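Local coordinates for protein S-adenosylmethionine-dependent methyltransferase (Clostridium acetobutylicum, PDB 1Y8C) that probably transfers methyl groups from S-adenosylmethionine to an acceptor substrate, as expected of a class I methyltransferase with a Rossmann-like domain, at residues D39-L44 with L104-L109; N170-D175 with E200-E205; D221-Y226 with R237-V242. One frame throughout, in Å; residues are numbered along the deposited sequence.

Contact 1. Residues D39-L44 with L104-L109; sequences DDYLDL and LITCCL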
# COMPACT_ATOMS: atom_id res chain seq x y z
N ASP A 39 9.34 -18.96 1.21
CA ASP A 39 10.21 -19.04 0.05
C ASP A 39 10.16 -17.81 -0.84
O ASP A 39 11.18 -17.18 -1.07
CB ASP A 39 9.87 -20.27 -0.78
CG ASP A 39 10.40 -21.54 -0.16
OD1 ASP A 39 11.54 -21.51 0.35
OD2 ASP A 39 9.69 -22.57 -0.18
N ASP A 40 8.97 -17.47 -1.33
CA ASP A 40 8.84 -16.34 -2.24
C ASP A 40 7.87 -15.24 -1.82
O ASP A 40 6.69 -15.48 -1.53
CB ASP A 40 8.49 -16.87 -3.63
CG ASP A 40 9.57 -17.78 -4.17
OD1 ASP A 40 10.67 -17.27 -4.48
OD2 ASP A 40 9.33 -19.01 -4.25
N TYR A 41 8.40 -14.02 -1.83
CA TYR A 41 7.68 -12.82 -1.43
C TYR A 41 7.64 -11.71 -2.50
O TYR A 41 8.67 -11.30 -3.02
CB TYR A 41 8.30 -12.26 -0.14
CG TYR A 41 7.83 -10.85 0.20
CD1 TYR A 41 6.46 -10.57 0.35
CD2 TYR A 41 8.74 -9.81 0.38
CE1 TYR A 41 6.02 -9.29 0.68
CE2 TYR A 41 8.31 -8.52 0.70
CZ TYR A 41 6.94 -8.27 0.85
OH TYR A 41 6.49 -7.01 1.16
N LEU A 42 6.44 -11.23 -2.77
CA LEU A 42 6.21 -10.16 -3.73
C LEU A 42 5.47 -8.99 -3.08
O LEU A 42 4.38 -9.14 -2.51
CB LEU A 42 5.36 -10.66 -4.91
CG LEU A 42 4.82 -9.58 -5.86
CD1 LEU A 42 5.95 -9.09 -6.76
CD2 LEU A 42 3.68 -10.12 -6.69
N ASP A 43 6.07 -7.82 -3.17
CA ASP A 43 5.45 -6.64 -2.62
C ASP A 43 5.09 -5.70 -3.78
O ASP A 43 5.98 -5.19 -4.47
CB ASP A 43 6.40 -5.95 -1.65
CG ASP A 43 5.80 -4.71 -1.04
OD1 ASP A 43 4.55 -4.66 -0.95
OD2 ASP A 43 6.57 -3.80 -0.66
N LEU A 44 3.80 -5.52 -4.01
CA LEU A 44 3.30 -4.65 -5.08
C LEU A 44 3.18 -3.23 -4.55
O LEU A 44 2.67 -3.03 -3.45
CB LEU A 44 1.90 -5.08 -5.52
CG LEU A 44 1.73 -6.48 -6.07
CD1 LEU A 44 0.25 -6.85 -6.08
CD2 LEU A 44 2.34 -6.55 -7.45
N LEU A 104 3.67 -15.16 -0.32
CA LEU A 104 3.10 -13.97 0.27
C LEU A 104 3.14 -12.80 -0.71
O LEU A 104 4.19 -12.50 -1.28
CB LEU A 104 3.86 -13.59 1.54
CG LEU A 104 3.54 -12.17 2.06
CD1 LEU A 104 2.08 -12.12 2.43
CD2 LEU A 104 4.42 -11.82 3.27
N ILE A 105 2.00 -12.15 -0.89
CA ILE A 105 1.93 -10.98 -1.75
C ILE A 105 1.36 -9.85 -0.89
O ILE A 105 0.35 -10.04 -0.20
CB ILE A 105 0.99 -11.21 -2.97
CG1 ILE A 105 1.57 -12.31 -3.88
CG2 ILE A 105 0.82 -9.93 -3.76
CD1 ILE A 105 0.68 -12.70 -5.04
N THR A 106 2.03 -8.70 -0.90
CA THR A 106 1.54 -7.56 -0.14
C THR A 106 1.33 -6.32 -0.99
O THR A 106 2.02 -6.08 -1.97
CB THR A 106 2.50 -7.10 1.01
OG1 THR A 106 3.77 -6.73 0.46
CG2 THR A 106 2.66 -8.17 2.04
N CYS A 107 0.35 -5.54 -0.58
CA CYS A 107 0.05 -4.29 -1.27
C CYS A 107 -0.57 -3.43 -0.19
O CYS A 107 -1.77 -3.53 0.10
CB CYS A 107 -0.91 -4.53 -2.41
SG CYS A 107 -1.20 -3.04 -3.35
N CYS A 108 0.27 -2.59 0.40
CA CYS A 108 -0.15 -1.74 1.50
C CYS A 108 -0.24 -0.24 1.19
O CYS A 108 -0.19 0.17 0.02
CB CYS A 108 0.81 -1.97 2.67
SG CYS A 108 1.08 -3.76 3.01
N LEU A 109 -0.39 0.57 2.24
CA LEU A 109 -0.46 2.02 2.12
C LEU A 109 -1.53 2.49 1.15
O LEU A 109 -1.28 3.35 0.31
CB LEU A 109 0.89 2.58 1.68
CG LEU A 109 2.05 2.31 2.65
CD1 LEU A 109 3.36 2.77 2.04
CD2 LEU A 109 1.78 3.05 3.97
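T106 meets Y41 and D43 through its hydroxyl, which takes a hydrogen bond from Y41 OH (2.8 Å to T106 OG1) and gives one to D43 OD1 (2.6 Å from T106 OG1). With chi1 at 60°, OG1 sits in the crowded position between its own N and carbonyl carbon and lies near the plane of the tyrosine ring, at its edge. The carboxylate is approached from well above its plane, and its other oxygen bonds to T52 OG1, so D43 is held from both oxygens. L104 lies alongside Y41, pointing the same way, with CG packed 3.7 Å from Y41 CD1.

The opposite face carries L42 and I105, and L44 reaches I105 from the strand end. Because L44 CG stands anti to its carbonyl carbon (chi1 -60°), the L44 side chain crosses I105 at a slant, its CD1 3.9 Å from I105 CG2. L42 instead runs beside I105. Between these two faces the backbones of strands 40-44 and 104-107 pair in parallel, the nearly straight bond L42 N to L104 O (3.0 Å) being followed by T106 N to L42 O and by L44 N to T106 O at 2.8 Å.

These are the central strands of the Rossmann-like sheet, and in this family the loop after strand 40-44 is the glycine-rich segment that usually holds the cofactor. Strand 61-65 flanks 40-44 on its other edge. Helix 20-32 covers L104 through I27 and C31, while Y124 and V128 of helix 118-129 pack on L44, I105 and C107.

Contact 2. Residues N170-D175 with E200-E205; sequences NQFEDD and ERAYKE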
# COMPACT_ATOMS: atom_id res chain seq x y z
N ASN A 170 -8.72 18.83 -0.10
CA ASN A 170 -9.45 17.63 -0.47
C ASN A 170 -10.71 17.96 -1.22
O ASN A 170 -11.45 18.87 -0.86
CB ASN A 170 -9.81 16.82 0.78
CG ASN A 170 -8.68 15.93 1.25
OD1 ASN A 170 -8.40 15.84 2.45
ND2 ASN A 170 -8.02 15.25 0.31
N GLN A 171 -10.96 17.22 -2.29
CA GLN A 171 -12.15 17.42 -3.09
C GLN A 171 -12.81 16.05 -3.21
O GLN A 171 -12.24 15.13 -3.80
CB GLN A 171 -11.76 17.99 -4.46
CG GLN A 171 -12.67 17.60 -5.63
CD GLN A 171 -14.11 18.02 -5.44
OE1 GLN A 171 -15.00 17.56 -6.16
NE2 GLN A 171 -14.36 18.91 -4.47
N PHE A 172 -13.99 15.89 -2.62
CA PHE A 172 -14.70 14.62 -2.70
C PHE A 172 -15.91 14.76 -3.59
O PHE A 172 -16.69 15.70 -3.44
CB PHE A 172 -15.15 14.14 -1.32
CG PHE A 172 -15.85 12.80 -1.36
CD1 PHE A 172 -15.18 11.67 -1.82
CD2 PHE A 172 -17.16 12.67 -0.92
CE1 PHE A 172 -15.81 10.42 -1.87
CE2 PHE A 172 -17.80 11.43 -0.97
CZ PHE A 172 -17.12 10.30 -1.43
N GLU A 173 -16.07 13.81 -4.50
CA GLU A 173 -17.17 13.84 -5.45
C GLU A 173 -17.41 12.49 -6.14
O GLU A 173 -16.49 11.89 -6.70
CB GLU A 173 -16.86 14.91 -6.50
CG GLU A 173 -17.54 14.74 -7.83
CD GLU A 173 -17.13 15.82 -8.81
OE1 GLU A 173 -15.91 16.02 -9.01
OE2 GLU A 173 -18.02 16.49 -9.38
N ASP A 174 -18.65 12.01 -6.07
CA ASP A 174 -19.00 10.76 -6.72
C ASP A 174 -18.02 9.65 -6.35
O ASP A 174 -17.32 9.10 -7.21
CB ASP A 174 -19.03 10.99 -8.24
CG ASP A 174 -19.49 9.77 -9.02
OD1 ASP A 174 -20.49 9.12 -8.63
OD2 ASP A 174 -18.85 9.47 -10.06
N ASP A 175 -17.96 9.34 -5.06
CA ASP A 175 -17.08 8.29 -4.55
C ASP A 175 -15.60 8.42 -4.88
O ASP A 175 -14.82 7.49 -4.64
CB ASP A 175 -17.57 6.94 -5.04
CG ASP A 175 -19.01 6.68 -4.67
OD1 ASP A 175 -19.36 6.95 -3.50
OD2 ASP A 175 -19.77 6.21 -5.55
N GLU A 200 -8.06 8.84 -5.14
CA GLU A 200 -8.40 7.54 -4.56
C GLU A 200 -9.92 7.31 -4.61
O GLU A 200 -10.70 8.24 -4.40
CB GLU A 200 -7.91 7.44 -3.09
CG GLU A 200 -6.43 7.05 -2.93
CD GLU A 200 -6.02 6.73 -1.48
OE1 GLU A 200 -6.87 6.24 -0.69
OE2 GLU A 200 -4.83 6.95 -1.14
N ARG A 201 -10.34 6.09 -4.91
CA ARG A 201 -11.77 5.81 -4.95
C ARG A 201 -12.21 5.23 -3.63
O ARG A 201 -11.49 4.44 -3.01
CB ARG A 201 -12.13 4.83 -6.07
CG ARG A 201 -13.56 5.06 -6.53
CD ARG A 201 -14.34 3.79 -6.78
NE ARG A 201 -14.36 3.42 -8.20
CZ ARG A 201 -15.38 2.82 -8.80
NH1 ARG A 201 -16.47 2.51 -8.11
NH2 ARG A 201 -15.32 2.50 -10.09
N ALA A 202 -13.40 5.61 -3.20
CA ALA A 202 -13.92 5.11 -1.94
C ALA A 202 -14.75 3.86 -2.21
O ALA A 202 -15.92 3.95 -2.57
CB ALA A 202 -14.75 6.17 -1.26
N TYR A 203 -14.13 2.70 -2.03
CA TYR A 203 -14.79 1.42 -2.24
C TYR A 203 -15.47 0.91 -0.97
O TYR A 203 -14.91 1.01 0.12
CB TYR A 203 -13.78 0.37 -2.71
CG TYR A 203 -13.31 0.54 -4.13
CD1 TYR A 203 -11.97 0.81 -4.42
CD2 TYR A 203 -14.19 0.38 -5.20
CE1 TYR A 203 -11.53 0.92 -5.73
CE2 TYR A 203 -13.76 0.48 -6.52
CZ TYR A 203 -12.43 0.75 -6.78
OH TYR A 203 -12.00 0.85 -8.08
N LYS A 204 -16.67 0.36 -1.13
CA LYS A 204 -17.40 -0.18 0.01
C LYS A 204 -16.98 -1.63 0.20
O LYS A 204 -16.73 -2.34 -0.77
CB LYS A 204 -18.91 -0.10 -0.23
CG LYS A 204 -19.43 1.32 -0.28
CD LYS A 204 -20.94 1.36 -0.31
CE LYS A 204 -21.46 2.78 -0.17
NZ LYS A 204 -22.95 2.81 -0.16
N GLU A 205 -16.88 -2.07 1.45
CA GLU A 205 -16.48 -3.44 1.75
C GLU A 205 -17.29 -4.45 0.96
O GLU A 205 -16.80 -5.52 0.58
CB GLU A 205 -16.64 -3.70 3.23
CG GLU A 205 -15.79 -2.80 4.06
CD GLU A 205 -16.11 -2.91 5.53
OE1 GLU A 205 -15.76 -3.95 6.13
OE2 GLU A 205 -16.72 -1.96 6.06
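The carbonyl oxygen of D175 accepts an almost straight hydrogen bond from A202 N (2.8 Å from D175 O, 175° at the hydrogen), the one such bond between the two segments. Within one four-stranded antiparallel sheet it joins the hairpin turn between strands 164-173 and 176-186 to the chain leaving the edge strand 191-201, which pairs with 176-186. D174 and D175, at the turn, both have left-handed backbone angles. The donor is tilted slightly from the carbonyl plane. R201 crowds the same oxygen, its CG lying 3.3 Å from D175 O and its CA-H making a longer contact of 3.5 Å to that atom.

The carboxylate of D175 turns elsewhere, OD1 bonding to Y145 OH. Helix 145-152 thereby backs the junction: A202 rests on Y145 and L148, and K204, the N-cap residue of helix 205-214, makes a cation-pi contact with the Y145 ring. One aromatic side chain thus serves the hairpin turn, the crossing chain and the start of the next helix.

The R201 guanidinium makes no contact with the D175 carboxylate (5.6 Å from R201 NH1 to D175 OD2); R201 NE bonds instead to I116 O, the chain being bent at chi2 and chi3. One guanidinium face lies against Y203, whose CE2 stands 3.2 Å above that plane. With CG anti to N (chi1 -178°), the F172 ring reaches toward A202, and its CE1 meets the methyl carbon A202 CB obliquely at 4.4 Å.

Contact 3. Residues D221-Y226 with R237-V242; sequences DKVDCY and RITYLV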
# COMPACT_ATOMS: atom_id res chain seq x y z
N ASP A 221 -9.66 -13.19 6.48
CA ASP A 221 -9.83 -12.31 7.61
C ASP A 221 -9.92 -10.88 7.13
O ASP A 221 -9.31 -10.51 6.13
CB ASP A 221 -8.67 -12.46 8.59
CG ASP A 221 -9.11 -12.32 10.05
OD1 ASP A 221 -10.02 -11.49 10.32
OD2 ASP A 221 -8.55 -13.03 10.91
N LYS A 222 -10.71 -10.10 7.86
CA LYS A 222 -10.93 -8.69 7.57
C LYS A 222 -10.83 -7.96 8.91
O LYS A 222 -11.79 -7.96 9.69
CB LYS A 222 -12.31 -8.48 6.96
CG LYS A 222 -12.57 -7.04 6.60
CD LYS A 222 -13.87 -6.84 5.82
CE LYS A 222 -15.10 -7.22 6.64
NZ LYS A 222 -16.37 -6.84 5.94
N VAL A 223 -9.69 -7.33 9.16
CA VAL A 223 -9.47 -6.62 10.41
C VAL A 223 -9.28 -5.11 10.27
O VAL A 223 -9.28 -4.55 9.17
CB VAL A 223 -8.25 -7.17 11.14
CG1 VAL A 223 -8.40 -8.67 11.32
CG2 VAL A 223 -6.98 -6.82 10.37
N ASP A 224 -9.09 -4.46 11.42
CA ASP A 224 -8.89 -3.02 11.49
C ASP A 224 -7.42 -2.66 11.54
O ASP A 224 -6.70 -3.02 12.48
CB ASP A 224 -9.59 -2.45 12.72
CG ASP A 224 -9.60 -0.93 12.74
OD1 ASP A 224 -8.54 -0.30 12.54
OD2 ASP A 224 -10.69 -0.36 12.97
N CYS A 225 -6.98 -1.94 10.52
CA CYS A 225 -5.61 -1.48 10.41
C CYS A 225 -4.53 -2.36 11.05
O CYS A 225 -3.98 -2.01 12.10
CB CYS A 225 -5.52 -0.08 10.97
SG CYS A 225 -3.97 0.75 10.59
N TYR A 226 -4.23 -3.47 10.39
CA TYR A 226 -3.20 -4.43 10.80
C TYR A 226 -3.17 -4.82 12.29
O TYR A 226 -2.18 -4.62 12.99
CB TYR A 226 -1.82 -3.91 10.37
CG TYR A 226 -1.67 -3.75 8.87
CD1 TYR A 226 -2.17 -2.61 8.22
CD2 TYR A 226 -1.09 -4.75 8.09
CE1 TYR A 226 -2.10 -2.48 6.83
CE2 TYR A 226 -1.02 -4.64 6.70
CZ TYR A 226 -1.52 -3.51 6.07
OH TYR A 226 -1.49 -3.43 4.69
N ARG A 237 -8.90 2.28 8.22
CA ARG A 237 -8.04 1.49 7.35
C ARG A 237 -8.33 0.00 7.53
O ARG A 237 -8.13 -0.56 8.59
CB ARG A 237 -6.56 1.77 7.65
CG ARG A 237 -5.61 1.07 6.68
CD ARG A 237 -4.14 1.37 6.96
NE ARG A 237 -3.80 2.77 6.76
CZ ARG A 237 -3.56 3.35 5.58
NH1 ARG A 237 -3.62 2.65 4.46
NH2 ARG A 237 -3.26 4.65 5.52
N ILE A 238 -8.81 -0.63 6.47
CA ILE A 238 -9.15 -2.03 6.52
C ILE A 238 -8.07 -2.93 5.93
O ILE A 238 -7.62 -2.73 4.80
CB ILE A 238 -10.49 -2.28 5.80
CG1 ILE A 238 -11.60 -1.50 6.52
CG2 ILE A 238 -10.77 -3.77 5.73
CD1 ILE A 238 -12.96 -1.49 5.84
N THR A 239 -7.65 -3.93 6.69
CA THR A 239 -6.65 -4.85 6.19
C THR A 239 -7.27 -6.19 5.84
O THR A 239 -7.79 -6.88 6.71
CB THR A 239 -5.52 -5.08 7.19
OG1 THR A 239 -4.78 -3.86 7.38
CG2 THR A 239 -4.57 -6.16 6.66
N TYR A 240 -7.22 -6.54 4.57
CA TYR A 240 -7.76 -7.81 4.10
C TYR A 240 -6.66 -8.87 4.00
O TYR A 240 -5.51 -8.57 3.67
CB TYR A 240 -8.39 -7.67 2.71
CG TYR A 240 -9.77 -7.06 2.68
CD1 TYR A 240 -9.95 -5.68 2.55
CD2 TYR A 240 -10.90 -7.87 2.73
CE1 TYR A 240 -11.21 -5.12 2.47
CE2 TYR A 240 -12.18 -7.33 2.65
CZ TYR A 240 -12.33 -5.95 2.52
OH TYR A 240 -13.59 -5.42 2.41
N LEU A 241 -7.06 -10.10 4.27
CA LEU A 241 -6.16 -11.24 4.19
C LEU A 241 -6.89 -12.30 3.38
O LEU A 241 -7.89 -12.85 3.82
CB LEU A 241 -5.87 -11.75 5.58
CG LEU A 241 -4.45 -12.31 5.67
CD1 LEU A 241 -3.77 -11.72 6.90
CD2 LEU A 241 -4.48 -13.83 5.70
N VAL A 242 -6.39 -12.59 2.18
CA VAL A 242 -7.02 -13.56 1.31
C VAL A 242 -6.07 -14.62 0.76
O VAL A 242 -4.85 -14.52 0.91
CB VAL A 242 -7.71 -12.85 0.12
CG1 VAL A 242 -8.43 -11.60 0.61
CG2 VAL A 242 -6.69 -12.51 -0.96
O HOH W 1 -8.42 2.17 11.06
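The Y226 ring carries T239 over one face and has R237 CD at its edge. T239 CG2 stands 4.0 Å from the ring centroid of Y226, 15° off the normal, a CH-pi contact, while T239 OG1 lies above the rim and also accepts a hydrogen bond from Y226 N (3.1 Å). W23 of helix 20-32 stacks with Y226 as well. K222 CG lies over one face of Y240, toward its rim, and the ring of F140 meets Y240 nearly parallel. The lysine, extended at chi1 and chi2 and bent at chi3, runs alongside with CD 3.6 Å from Y240 CE2. Its ammonium continues to E205, and Y240 OH bonds to E209. The R237 guanidinium has C225 SG at its edge and forms salt bridges with D141, D110 and D17. D141 is also hydrogen-bonded to Y226 OH, so a single carboxylate ties the two segments from outside.

The backbones pair antiparallel. V223 N and T239 O (3.1 Å) and T239 N and V223 O (3.0 Å) form a hydrogen-bonded pair whose side chains point the same way, V223 CG2 lying 3.9 Å from T239 CB. Past D224 the chain turns with positive phi at C225 and Y226, yet C225 N still bonds to R237 O. One water links D224 OD1 to R237 N at 2.9 Å from each atom, and D224 OD2 bonds to T235 OG1.

Strand 237-244, the reversed seventh strand, is inserted between 136-143 and the edge strand 217-224, giving the order 3-2-1-4-5-7-6 that marks the class I methyltransferase fold.

Contacts 1 and 3 lie in one mixed sheet, their centres 15 Å apart, with strand 136-143 between 104-107 and 237-244. They touch just past strand 104-107, where C108 SG packs 3.1 Å from Y226 OH. D141, bonded to Y226 and R237, also receives a weak bond from L109 N. Contact 2 belongs to the separate four-stranded sheet, its centre 25 Å from contact 1 and 19 Å from contact 3. Helix 205-214 bridges it to contact 3, E205 OE1 meeting K222 NZ at 3.0 Å. In this family the cofactor normally binds at the C-terminal ends of the parallel strands, so contact 1 probably leads toward that pocket.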